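EscJ (Escherichia coli, PDB 1YJ7) probably oligomerises into a membrane-associated ring that serves as a molecular platform for assembly of the type III secretion system. Local coordinates at residues D[122-126]-D[154-160]; D[2-6]-D[47-51]; D[67-72]-D[85-89]; D[95-99]-D[146-151]. The protein carries 3 engineered substitutions. All coordinates share one frame; numbering follows the deposited sequence.

Contact 1. Residues D[122-126]-D[154-160]; sequences SSAAV and LKLENIS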
loop_
_atom_site.group_PDB
_atom_site.type_symbol
_atom_site.label_atom_id
_atom_site.label_comp_id
_atom_site.label_asym_id
_atom_site.label_seq_id
_atom_site.Cartn_x
_atom_site.Cartn_y
_atom_site.Cartn_z
ATOM N N SER D 122 33.087 -12.047 -6.580
ATOM C CA SER D 122 31.878 -11.785 -7.338
ATOM C C SER D 122 30.876 -12.972 -7.310
ATOM O O SER D 122 31.194 -14.107 -6.944
ATOM C CB SER D 122 32.230 -11.397 -8.786
ATOM O OG SER D 122 33.025 -10.202 -8.861
ATOM N N SER D 123 29.642 -12.685 -7.696
ATOM C CA SER D 123 28.678 -13.735 -7.974
ATOM C C SER D 123 27.754 -13.242 -9.090
ATOM O O SER D 123 27.743 -12.064 -9.423
ATOM C CB SER D 123 27.883 -14.086 -6.713
ATOM O OG SER D 123 27.098 -12.988 -6.308
ATOM N N ALA D 124 27.007 -14.156 -9.681
ATOM C CA ALA D 124 26.105 -13.797 -10.770
ATOM C C ALA D 124 24.892 -14.691 -10.772
ATOM O O ALA D 124 25.001 -15.873 -10.532
ATOM C CB ALA D 124 26.810 -13.924 -12.101
ATOM N N ALA D 125 23.739 -14.100 -11.054
ATOM C CA ALA D 125 22.485 -14.831 -11.249
ATOM C C ALA D 125 22.098 -14.713 -12.707
ATOM O O ALA D 125 22.072 -13.619 -13.232
ATOM C CB ALA D 125 21.415 -14.213 -10.394
ATOM N N VAL D 126 21.781 -15.842 -13.329
ATOM C CA VAL D 126 21.483 -15.911 -14.756
ATOM C C VAL D 126 20.214 -16.711 -14.959
ATOM O O VAL D 126 20.152 -17.892 -14.590
ATOM C CB VAL D 126 22.625 -16.582 -15.520
ATOM C CG1 VAL D 126 22.320 -16.604 -17.023
ATOM C CG2 VAL D 126 23.921 -15.864 -15.243
ATOM N N LEU D 154 35.222 -13.936 -10.884
ATOM C CA LEU D 154 34.016 -14.733 -10.748
ATOM C C LEU D 154 34.370 -16.213 -10.860
ATOM O O LEU D 154 35.047 -16.639 -11.802
ATOM C CB LEU D 154 32.988 -14.299 -11.825
ATOM C CG LEU D 154 31.593 -14.893 -11.821
ATOM C CD1 LEU D 154 30.885 -14.621 -10.495
ATOM C CD2 LEU D 154 30.773 -14.319 -12.973
ATOM N N LYS D 155 33.948 -16.999 -9.876
ATOM C CA LYS D 155 34.120 -18.437 -9.895
ATOM C C LYS D 155 32.814 -19.136 -10.265
ATOM O O LYS D 155 31.730 -18.636 -9.961
ATOM C CB LYS D 155 34.567 -18.945 -8.521
ATOM C CG LYS D 155 35.910 -18.391 -8.043
ATOM C CD LYS D 155 36.119 -18.744 -6.566
ATOM C CE LYS D 155 37.553 -18.486 -6.105
ATOM N NZ LYS D 155 37.911 -19.361 -4.946
ATOM N N LEU D 156 32.950 -20.310 -10.870
ATOM C CA LEU D 156 31.825 -21.170 -11.272
ATOM C C LEU D 156 30.829 -21.439 -10.154
ATOM O O LEU D 156 29.619 -21.428 -10.376
ATOM C CB LEU D 156 32.364 -22.524 -11.761
ATOM C CG LEU D 156 32.262 -22.975 -13.217
ATOM C CD1 LEU D 156 32.104 -21.836 -14.216
ATOM C CD2 LEU D 156 33.430 -23.868 -13.581
ATOM N N GLU D 157 31.343 -21.703 -8.948
ATOM C CA GLU D 157 30.501 -22.041 -7.810
ATOM C C GLU D 157 29.582 -20.880 -7.392
ATOM O O GLU D 157 28.594 -21.108 -6.696
ATOM C CB GLU D 157 31.356 -22.500 -6.606
ATOM C CG GLU D 157 32.124 -21.368 -5.931
ATOM C CD GLU D 157 33.340 -21.849 -5.133
ATOM O OE1 GLU D 157 33.183 -22.138 -3.925
ATOM O OE2 GLU D 157 34.451 -21.930 -5.709
ATOM N N ASN D 158 29.899 -19.654 -7.818
ATOM C CA ASN D 158 29.117 -18.480 -7.471
ATOM C C ASN D 158 28.314 -17.928 -8.670
ATOM O O ASN D 158 27.986 -16.754 -8.698
ATOM C CB ASN D 158 30.013 -17.388 -6.888
ATOM C CG ASN D 158 30.779 -17.866 -5.645
ATOM O OD1 ASN D 158 31.990 -17.654 -5.518
ATOM N ND2 ASN D 158 30.075 -18.547 -4.762
ATOM N N ILE D 159 28.013 -18.790 -9.632
ATOM C CA ILE D 159 27.104 -18.446 -10.731
ATOM C C ILE D 159 25.904 -19.381 -10.661
ATOM O O ILE D 159 26.055 -20.597 -10.715
ATOM C CB ILE D 159 27.802 -18.568 -12.113
ATOM C CG1 ILE D 159 29.053 -17.690 -12.172
ATOM C CG2 ILE D 159 26.829 -18.174 -13.235
ATOM C CD1 ILE D 159 29.951 -17.995 -13.353
ATOM N N SER D 160 24.711 -18.811 -10.547
ATOM C CA SER D 160 23.495 -19.583 -10.551
ATOM C C SER D 160 22.904 -19.451 -11.944
ATOM O O SER D 160 22.690 -18.327 -12.397
ATOM C CB SER D 160 22.526 -19.056 -9.490
ATOM O OG SER D 160 21.507 -20.003 -9.251
HETATM O O HOH W 1 33.294 -15.806 -7.338
#
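The flat amide of Asn158 stands beside the carbonyl of Ser122: Asn158 CB approaches Ser122 O to 3.5 Å, and CG, anti to the carbonyl carbon (chi1 -58°), brings Asn158 OD1 to 2.9 Å from a water. That water is 2.7 Å from Ser122 O, though more acceptors surround it than it has protons, and it accepts from Lys155 N, so it links the two segments just before the paired stretch. Beyond it the backbones pair directly as parallel strands. Ala124 N donates to Asn158 O, Ser160 N to Ala124 O at 3.0 Å, and Val126 N to Ser160 O; the first two frame the Ala124-Ile159 pair, and the last two the Ala125-Ser160 pair. Leu154 packs on the strand with both methyls: CD1 lies 3.5 Å from Ser123 CA, and CD2 lies 4.1 Å from Ala124 CB. Helix 140-150 connects these two parallel strands in a beta-alpha-beta unit, and Leu154 also packs on Val147 of that helix. The hydroxyl of Ser123 turns to Asn149 O of the second subunit. The chemistry implies a seam whose register is set by main-chain bonds, with one water placed just before them.

Contact 2. Residues D[2-6]-D[47-51]; sequences KEQLY and FVRAI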
loop_
_atom_site.group_PDB
_atom_site.type_symbol
_atom_site.label_atom_id
_atom_site.label_comp_id
_atom_site.label_asym_id
_atom_site.label_seq_id
_atom_site.Cartn_x
_atom_site.Cartn_y
_atom_site.Cartn_z
ATOM N N LYS D 2 -19.155 -4.316 -26.722
ATOM C CA LYS D 2 -17.686 -4.565 -26.543
ATOM C C LYS D 2 -17.145 -3.822 -25.321
ATOM O O LYS D 2 -17.480 -2.663 -25.082
ATOM C CB LYS D 2 -16.892 -4.149 -27.790
ATOM C CG LYS D 2 -16.998 -5.118 -28.986
ATOM C CD LYS D 2 -16.322 -6.485 -28.730
ATOM C CE LYS D 2 -15.710 -7.097 -30.001
ATOM N NZ LYS D 2 -14.828 -8.293 -29.728
ATOM N N GLU D 3 -16.308 -4.516 -24.555
ATOM C CA GLU D 3 -15.645 -3.985 -23.384
ATOM C C GLU D 3 -14.178 -3.784 -23.760
ATOM O O GLU D 3 -13.544 -4.693 -24.287
ATOM C CB GLU D 3 -15.768 -5.000 -22.252
ATOM C CG GLU D 3 -15.763 -4.455 -20.835
ATOM C CD GLU D 3 -16.847 -3.429 -20.561
ATOM O OE1 GLU D 3 -16.472 -2.268 -20.400
ATOM O OE2 GLU D 3 -18.053 -3.779 -20.506
ATOM N N GLN D 4 -13.649 -2.601 -23.485
ATOM C CA GLN D 4 -12.236 -2.313 -23.688
ATOM C C GLN D 4 -11.382 -3.040 -22.660
ATOM O O GLN D 4 -11.741 -3.098 -21.470
ATOM C CB GLN D 4 -12.013 -0.820 -23.551
ATOM C CG GLN D 4 -10.613 -0.350 -23.815
ATOM C CD GLN D 4 -10.501 1.154 -23.644
ATOM O OE1 GLN D 4 -10.076 1.635 -22.586
ATOM N NE2 GLN D 4 -10.891 1.900 -24.678
ATOM N N LEU D 5 -10.266 -3.610 -23.126
ATOM C CA LEU D 5 -9.261 -4.196 -22.240
ATOM C C LEU D 5 -8.164 -3.157 -21.981
ATOM O O LEU D 5 -8.044 -2.634 -20.866
ATOM C CB LEU D 5 -8.670 -5.482 -22.844
ATOM C CG LEU D 5 -9.611 -6.674 -22.952
ATOM C CD1 LEU D 5 -8.928 -7.870 -23.569
ATOM C CD2 LEU D 5 -10.214 -7.034 -21.621
ATOM N N TYR D 6 -7.382 -2.846 -23.018
ATOM C CA TYR D 6 -6.261 -1.909 -22.935
ATOM C C TYR D 6 -6.104 -1.114 -24.217
ATOM O O TYR D 6 -6.414 -1.612 -25.307
ATOM C CB TYR D 6 -4.935 -2.624 -22.635
ATOM C CG TYR D 6 -4.958 -3.327 -21.314
ATOM C CD1 TYR D 6 -5.202 -4.690 -21.216
ATOM C CD2 TYR D 6 -4.820 -2.603 -20.135
ATOM C CE1 TYR D 6 -5.257 -5.324 -19.975
ATOM C CE2 TYR D 6 -4.884 -3.227 -18.907
ATOM C CZ TYR D 6 -5.103 -4.564 -18.819
ATOM O OH TYR D 6 -5.172 -5.135 -17.555
ATOM N N PHE D 47 -15.517 -10.827 -20.901
ATOM C CA PHE D 47 -14.624 -9.921 -20.169
ATOM C C PHE D 47 -13.953 -10.555 -18.956
ATOM O O PHE D 47 -12.724 -10.443 -18.784
ATOM C CB PHE D 47 -15.369 -8.649 -19.736
ATOM C CG PHE D 47 -14.485 -7.659 -19.054
ATOM C CD1 PHE D 47 -13.682 -6.813 -19.779
ATOM C CD2 PHE D 47 -14.406 -7.623 -17.671
ATOM C CE1 PHE D 47 -12.849 -5.888 -19.143
ATOM C CE2 PHE D 47 -13.587 -6.730 -17.041
ATOM C CZ PHE D 47 -12.803 -5.862 -17.771
ATOM N N VAL D 48 -14.732 -11.204 -18.092
ATOM C CA VAL D 48 -14.148 -11.784 -16.877
ATOM C C VAL D 48 -13.132 -12.868 -17.224
ATOM O O VAL D 48 -12.047 -12.901 -16.666
ATOM C CB VAL D 48 -15.223 -12.341 -15.916
ATOM C CG1 VAL D 48 -14.589 -13.122 -14.775
ATOM C CG2 VAL D 48 -16.074 -11.192 -15.382
ATOM N N ARG D 49 -13.487 -13.731 -18.167
ATOM C CA ARG D 49 -12.601 -14.795 -18.601
ATOM C C ARG D 49 -11.317 -14.210 -19.192
ATOM O O ARG D 49 -10.227 -14.708 -18.918
ATOM C CB ARG D 49 -13.320 -15.696 -19.609
ATOM C CG ARG D 49 -12.567 -16.951 -19.996
ATOM C CD ARG D 49 -13.482 -18.028 -20.580
ATOM N NE ARG D 49 -14.161 -17.565 -21.798
ATOM C CZ ARG D 49 -13.848 -17.942 -23.041
ATOM N NH1 ARG D 49 -12.852 -18.783 -23.273
ATOM N NH2 ARG D 49 -14.531 -17.454 -24.067
ATOM N N ALA D 50 -11.448 -13.141 -19.967
ATOM C CA ALA D 50 -10.293 -12.497 -20.592
ATOM C C ALA D 50 -9.328 -11.923 -19.558
ATOM O O ALA D 50 -8.132 -12.108 -19.656
ATOM C CB ALA D 50 -10.730 -11.416 -21.550
ATOM N N ILE D 51 -9.860 -11.208 -18.581
ATOM C CA ILE D 51 -9.038 -10.640 -17.536
ATOM C C ILE D 51 -8.349 -11.734 -16.701
ATOM O O ILE D 51 -7.187 -11.564 -16.289
ATOM C CB ILE D 51 -9.904 -9.680 -16.672
ATOM C CG1 ILE D 51 -10.323 -8.470 -17.522
ATOM C CG2 ILE D 51 -9.136 -9.214 -15.431
ATOM C CD1 ILE D 51 -9.195 -7.687 -18.154
#
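Strand 3-6 and helix 47-51 run almost in the same direction, 9° apart with axes 10.2 Å distant at closest approach, so that Glu3 comes opposite Phe47 and Leu5 opposite Ile51. Side chains, with one backbone oxygen, span that distance. Phe47, with CG anti to its own N (chi1 -177°), extends its ring from the helix to the strand and meets three consecutive residues there. Glu3 touches it through its aliphatic part: CG lies 3.3 Å from Phe47 CD1, a tight fit, and the carboxylate plane is turned nearly perpendicular to the ring, at 80°. Gln4 offers its backbone O near the ring plane, at the edge, 3.8 Å from Phe47 CE1. One methyl of Leu5 serves as the hub of the apolar part. Its CD2 lies 3.8 Å from Phe47 CE1 and 3.7 Å from Ile51 CD1, with Ala50 CB a little farther off at 4.4 Å. Within the helix, Ile51 CG1 stands 3.6 Å above one face of the Phe47 ring, offset toward the rim. Leu5 and Tyr6 together face Leu40 in a classic beta bulge, a break in the regular pairing of strand 3-9 with strand 38-42. The surrounding unit is a beta-alpha-beta-beta-alpha domain: Leu21 of helix 11-23 packs on both Leu5 and Ala50, Val42 of strand 38-42 packs on Leu5 and Phe47, and Gln18 of the second subunit lies against Glu3 and Phe47.

Contact 3. Residues D[67-72]-D[85-89]; sequences IEVIFP and AKINY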
loop_
_atom_site.group_PDB
_atom_site.type_symbol
_atom_site.label_atom_id
_atom_site.label_comp_id
_atom_site.label_asym_id
_atom_site.label_seq_id
_atom_site.Cartn_x
_atom_site.Cartn_y
_atom_site.Cartn_z
ATOM N N ILE D 67 17.748 2.380 -14.833
ATOM C CA ILE D 67 18.949 2.990 -14.256
ATOM C C ILE D 67 19.178 4.417 -14.772
ATOM O O ILE D 67 19.680 5.259 -14.047
ATOM C CB ILE D 67 20.191 2.107 -14.525
ATOM C CG1 ILE D 67 21.409 2.631 -13.771
ATOM C CG2 ILE D 67 20.468 1.957 -16.027
ATOM C CD1 ILE D 67 22.555 1.617 -13.738
ATOM N N GLU D 68 18.801 4.679 -16.016
ATOM C CA GLU D 68 18.998 6.004 -16.614
ATOM C C GLU D 68 18.008 7.048 -16.092
ATOM O O GLU D 68 18.211 8.251 -16.291
ATOM C CB GLU D 68 18.924 5.911 -18.145
ATOM C CG GLU D 68 20.086 5.152 -18.765
ATOM C CD GLU D 68 21.417 5.834 -18.525
ATOM O OE1 GLU D 68 22.245 5.302 -17.743
ATOM O OE2 GLU D 68 21.631 6.919 -19.103
ATOM N N VAL D 69 16.940 6.589 -15.446
ATOM C CA VAL D 69 16.009 7.479 -14.753
ATOM C C VAL D 69 16.448 7.719 -13.309
ATOM O O VAL D 69 16.464 8.861 -12.858
ATOM C CB VAL D 69 14.573 6.914 -14.779
ATOM C CG1 VAL D 69 13.623 7.791 -13.949
ATOM C CG2 VAL D 69 14.086 6.791 -16.213
ATOM N N ILE D 70 16.803 6.654 -12.590
ATOM C CA ILE D 70 17.314 6.761 -11.217
ATOM C C ILE D 70 18.603 7.598 -11.156
ATOM O O ILE D 70 18.791 8.377 -10.224
ATOM C CB ILE D 70 17.554 5.348 -10.597
ATOM C CG1 ILE D 70 16.257 4.523 -10.562
ATOM C CG2 ILE D 70 18.149 5.454 -9.190
ATOM C CD1 ILE D 70 15.028 5.290 -10.060
ATOM N N PHE D 71 19.470 7.435 -12.157
ATOM C CA PHE D 71 20.749 8.146 -12.241
ATOM C C PHE D 71 20.883 8.800 -13.629
ATOM O O PHE D 71 21.611 8.294 -14.486
ATOM C CB PHE D 71 21.919 7.179 -12.032
ATOM C CG PHE D 71 21.957 6.520 -10.679
ATOM C CD1 PHE D 71 22.027 5.135 -10.573
ATOM C CD2 PHE D 71 21.960 7.278 -9.514
ATOM C CE1 PHE D 71 22.078 4.520 -9.337
ATOM C CE2 PHE D 71 22.007 6.670 -8.273
ATOM C CZ PHE D 71 22.065 5.290 -8.180
ATOM N N PRO D 72 20.186 9.913 -13.866
ATOM C CA PRO D 72 20.159 10.548 -15.196
ATOM C C PRO D 72 21.388 11.400 -15.531
ATOM O O PRO D 72 22.434 11.213 -14.906
ATOM C CB PRO D 72 18.899 11.425 -15.146
ATOM C CG PRO D 72 18.645 11.687 -13.703
ATOM C CD PRO D 72 19.373 10.651 -12.886
ATOM N N ALA D 85 27.710 1.491 -10.898
ATOM C CA ALA D 85 26.407 0.854 -11.167
ATOM C C ALA D 85 26.145 0.837 -12.665
ATOM O O ALA D 85 25.576 -0.120 -13.183
ATOM C CB ALA D 85 25.278 1.586 -10.454
ATOM N N LYS D 86 26.563 1.901 -13.355
ATOM C CA LYS D 86 26.391 1.996 -14.798
ATOM C C LYS D 86 27.329 1.027 -15.523
ATOM O O LYS D 86 26.926 0.395 -16.496
ATOM C CB LYS D 86 26.561 3.443 -15.286
ATOM C CG LYS D 86 25.303 4.273 -15.031
ATOM C CD LYS D 86 25.403 5.692 -15.517
ATOM C CE LYS D 86 24.197 6.492 -15.040
ATOM N NZ LYS D 86 24.009 7.784 -15.767
ATOM N N ILE D 87 28.560 0.894 -15.032
ATOM C CA ILE D 87 29.509 -0.082 -15.574
ATOM C C ILE D 87 28.988 -1.518 -15.382
ATOM O O ILE D 87 29.105 -2.352 -16.276
ATOM C CB ILE D 87 30.908 0.093 -14.903
ATOM C CG1 ILE D 87 31.579 1.399 -15.373
ATOM C CG2 ILE D 87 31.795 -1.116 -15.148
ATOM C CD1 ILE D 87 32.033 1.402 -16.822
ATOM N N ASN D 88 28.432 -1.805 -14.207
ATOM C CA ASN D 88 27.866 -3.120 -13.919
ATOM C C ASN D 88 26.702 -3.427 -14.842
ATOM O O ASN D 88 26.566 -4.542 -15.322
ATOM C CB ASN D 88 27.358 -3.163 -12.468
ATOM C CG ASN D 88 27.015 -4.549 -12.005
ATOM O OD1 ASN D 88 27.897 -5.409 -11.906
ATOM N ND2 ASN D 88 25.719 -4.782 -11.671
ATOM N N TYR D 89 25.862 -2.427 -15.069
ATOM C CA TYR D 89 24.679 -2.572 -15.912
ATOM C C TYR D 89 25.085 -2.839 -17.352
ATOM O O TYR D 89 24.543 -3.735 -18.013
ATOM C CB TYR D 89 23.828 -1.308 -15.811
ATOM C CG TYR D 89 22.722 -1.194 -16.823
ATOM C CD1 TYR D 89 21.560 -1.966 -16.710
ATOM C CD2 TYR D 89 22.812 -0.300 -17.878
ATOM C CE1 TYR D 89 20.534 -1.856 -17.634
ATOM C CE2 TYR D 89 21.784 -0.170 -18.798
ATOM C CZ TYR D 89 20.653 -0.956 -18.667
ATOM O OH TYR D 89 19.629 -0.832 -19.582
#
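Ile67 and Lys86 carry most of the buried surface, and Tyr89 supplies the aromatic surface beside them. With CG1 anti to the backbone N (chi1 -172°), Ile67 spreads its two branches over different targets. CG2 sits over the middle of the Tyr89 ring, 3.7 Å from the centroid of that ring and 10° off its normal, a CH-pi contact square to the face. CD1 reaches instead to the helix backbone, 3.5 Å from Ala85 O, and rests 3.8 Å from Tyr89 CB. The contact thus lays the single turn of helix 67-70, which follows the extended linker, against the first half of the long helix 80-99. Nearby, Leu90 of the second subunit packs on Ile67, and Ile87 of that subunit on Ala85. Lys86 runs out extended beyond CG along the flank of Ile67, its CG 4.0 Å from Ile67 CD1, and delivers its ammonium to the chain just past the short helix. There NZ donates to Phe71 O at 2.8 Å, approaching with a 24° tilt from the carbonyl plane. Glu68, its chain bent at chi2, crosses Lys86 at about a right angle; Glu68 OE1 lies 3.6 Å from Lys86 NZ, a long salt bridge.

Contact 4. Residues D[95-99]-D[146-151]; sequences IERLL and LVKNSV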
loop_
_atom_site.group_PDB
_atom_site.type_symbol
_atom_site.label_atom_id
_atom_site.label_comp_id
_atom_site.label_asym_id
_atom_site.label_seq_id
_atom_site.Cartn_x
_atom_site.Cartn_y
_atom_site.Cartn_z
ATOM N N ILE D 95 26.416 -9.309 -21.431
ATOM C CA ILE D 95 26.299 -10.754 -21.247
ATOM C C ILE D 95 24.948 -11.254 -21.754
ATOM O O ILE D 95 24.876 -12.276 -22.418
ATOM C CB ILE D 95 26.554 -11.156 -19.767
ATOM C CG1 ILE D 95 28.014 -10.821 -19.391
ATOM C CG2 ILE D 95 26.279 -12.606 -19.591
ATOM C CD1 ILE D 95 28.270 -10.953 -17.859
ATOM N N GLU D 96 23.887 -10.509 -21.469
ATOM C CA GLU D 96 22.558 -10.833 -21.999
ATOM C C GLU D 96 22.586 -10.849 -23.528
ATOM O O GLU D 96 22.040 -11.759 -24.147
ATOM C CB GLU D 96 21.495 -9.867 -21.475
ATOM C CG GLU D 96 21.189 -9.997 -19.983
ATOM C CD GLU D 96 20.160 -9.002 -19.470
ATOM O OE1 GLU D 96 20.001 -8.878 -18.231
ATOM O OE2 GLU D 96 19.487 -8.335 -20.299
ATOM N N ARG D 97 23.238 -9.860 -24.122
ATOM C CA ARG D 97 23.308 -9.740 -25.574
ATOM C C ARG D 97 23.984 -10.960 -26.170
ATOM O O ARG D 97 23.517 -11.508 -27.169
ATOM C CB ARG D 97 24.043 -8.461 -25.972
ATOM C CG ARG D 97 24.183 -8.313 -27.496
ATOM C CD ARG D 97 25.098 -7.225 -27.897
ATOM N NE ARG D 97 24.397 -5.961 -27.888
ATOM C CZ ARG D 97 24.681 -4.940 -27.134
ATOM N NH1 ARG D 97 25.699 -5.006 -26.290
ATOM N NH2 ARG D 97 23.947 -3.822 -27.242
ATOM N N LEU D 98 25.085 -11.381 -25.548
ATOM C CA LEU D 98 25.869 -12.536 -25.996
ATOM C C LEU D 98 25.073 -13.831 -25.834
ATOM O O LEU D 98 24.917 -14.607 -26.781
ATOM C CB LEU D 98 27.217 -12.582 -25.247
ATOM C CG LEU D 98 28.214 -13.730 -25.531
ATOM C CD1 LEU D 98 29.668 -13.324 -25.172
ATOM C CD2 LEU D 98 27.841 -15.003 -24.792
ATOM N N LEU D 99 24.522 -14.061 -24.649
ATOM C CA LEU D 99 23.779 -15.294 -24.399
ATOM C C LEU D 99 22.539 -15.390 -25.282
ATOM O O LEU D 99 22.111 -16.481 -25.635
ATOM C CB LEU D 99 23.377 -15.428 -22.928
ATOM C CG LEU D 99 24.521 -15.589 -21.942
ATOM C CD1 LEU D 99 23.983 -15.570 -20.527
ATOM C CD2 LEU D 99 25.284 -16.839 -22.213
ATOM N N LEU D 146 30.991 -18.976 -20.157
ATOM C CA LEU D 146 30.903 -17.667 -20.808
ATOM C C LEU D 146 30.706 -16.512 -19.809
ATOM O O LEU D 146 31.397 -15.500 -19.874
ATOM C CB LEU D 146 29.795 -17.658 -21.861
ATOM C CG LEU D 146 30.014 -18.579 -23.073
ATOM C CD1 LEU D 146 28.732 -18.789 -23.828
ATOM C CD2 LEU D 146 31.092 -18.016 -23.993
ATOM N N VAL D 147 29.799 -16.687 -18.851
ATOM C CA VAL D 147 29.564 -15.687 -17.831
ATOM C C VAL D 147 30.809 -15.511 -16.959
ATOM O O VAL D 147 31.223 -14.392 -16.705
ATOM C CB VAL D 147 28.334 -16.054 -16.974
ATOM C CG1 VAL D 147 28.170 -15.084 -15.831
ATOM C CG2 VAL D 147 27.073 -16.046 -17.852
ATOM N N LYS D 148 31.409 -16.617 -16.549
ATOM C CA LYS D 148 32.602 -16.589 -15.704
ATOM C C LYS D 148 33.682 -15.716 -16.313
ATOM O O LYS D 148 34.237 -14.862 -15.647
ATOM C CB LYS D 148 33.126 -18.003 -15.521
ATOM C CG LYS D 148 34.375 -18.108 -14.632
ATOM C CD LYS D 148 35.083 -19.410 -14.842
ATOM C CE LYS D 148 36.289 -19.534 -13.897
ATOM N NZ LYS D 148 37.374 -18.609 -14.284
ATOM N N ASN D 149 33.957 -15.929 -17.595
ATOM C CA ASN D 149 35.082 -15.259 -18.238
ATOM C C ASN D 149 34.760 -13.878 -18.783
ATOM O O ASN D 149 35.652 -13.200 -19.292
ATOM C CB ASN D 149 35.707 -16.191 -19.274
ATOM C CG ASN D 149 36.528 -17.292 -18.616
ATOM O OD1 ASN D 149 37.352 -17.023 -17.769
ATOM N ND2 ASN D 149 36.249 -18.524 -18.958
ATOM N N SER D 150 33.513 -13.435 -18.612
ATOM C CA SER D 150 33.109 -12.076 -18.957
ATOM C C SER D 150 33.359 -11.047 -17.884
ATOM O O SER D 150 33.367 -9.864 -18.189
ATOM C CB SER D 150 31.614 -12.014 -19.303
ATOM O OG SER D 150 31.334 -12.761 -20.463
ATOM N N VAL D 151 33.549 -11.500 -16.643
ATOM C CA VAL D 151 33.344 -10.680 -15.451
ATOM C C VAL D 151 34.529 -10.842 -14.517
ATOM O O VAL D 151 34.980 -11.942 -14.306
ATOM C CB VAL D 151 32.073 -11.184 -14.658
ATOM C CG1 VAL D 151 31.977 -10.555 -13.258
ATOM C CG2 VAL D 151 30.834 -10.936 -15.419
#
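Two helices of the C-terminal alpha-beta-beta-alpha-beta domain meet here, consistent with the ring-building motif of the YscJ/FliF family: the last turn of helix 80-99 lies against the last turns of helix 140-150. The axes of segments 95-99 and 146-150 come within 11.0 Å and are inclined at 147°, so the helices run roughly antiparallel. Ile95 is the main link. With CG1 anti to the carbonyl carbon (chi1 -64°), its long branch points at the end of the opposing helix, where CD1 touches Val151 CG2 at 3.5 Å and CG1 rests 3.8 Å from Ser150 CB. The other branch turns to the helix flank, CG2 meeting Val147 CG2 at 3.9 Å. That same Val147 methyl is shared with Leu99, whose CD1 comes within 4.1 Å of it, the two side chains crossing at about a right angle. Farther out, Leu98 CD2 and Leu146 CD1 touch at 4.0 Å in an oblique crossing near the solvent. Underneath lies the sheet: Val110 receives Ile95, and Val126 receives both Leu99 and Val147. Across the segments the contact is made by carbon atoms, and the polar atoms of Ser150 have partners beside it. Ser150 O accepts from Lys91 NZ, and the hydroxyl of Ser150 folds back one turn to donate to Leu146 O at 2.8 Å, tilted 34° from the carbonyl plane.

Contacts 1 and 4 belong to one body: their centres are 11 Å apart, and they touch where Leu154 CD2 meets Val147 O at 3.8 Å and Ile159 CD1 meets Lys148 N. Contact 1 is buried and defined by backbone bonds between strands, whereas contact 4 is only partly buried and joins helices through methyl groups. Contact 3 shares helix 80-99 with contact 4 but sits nearer its start, partly open to solvent, and mixes apolar packing with charge. Contact 2 is buried too, yet it lies in the separate N-terminal domain, about 43 Å from contact 1 between centres. Contacts 1, 2 and 3 touch the second subunit; contact 4 does not.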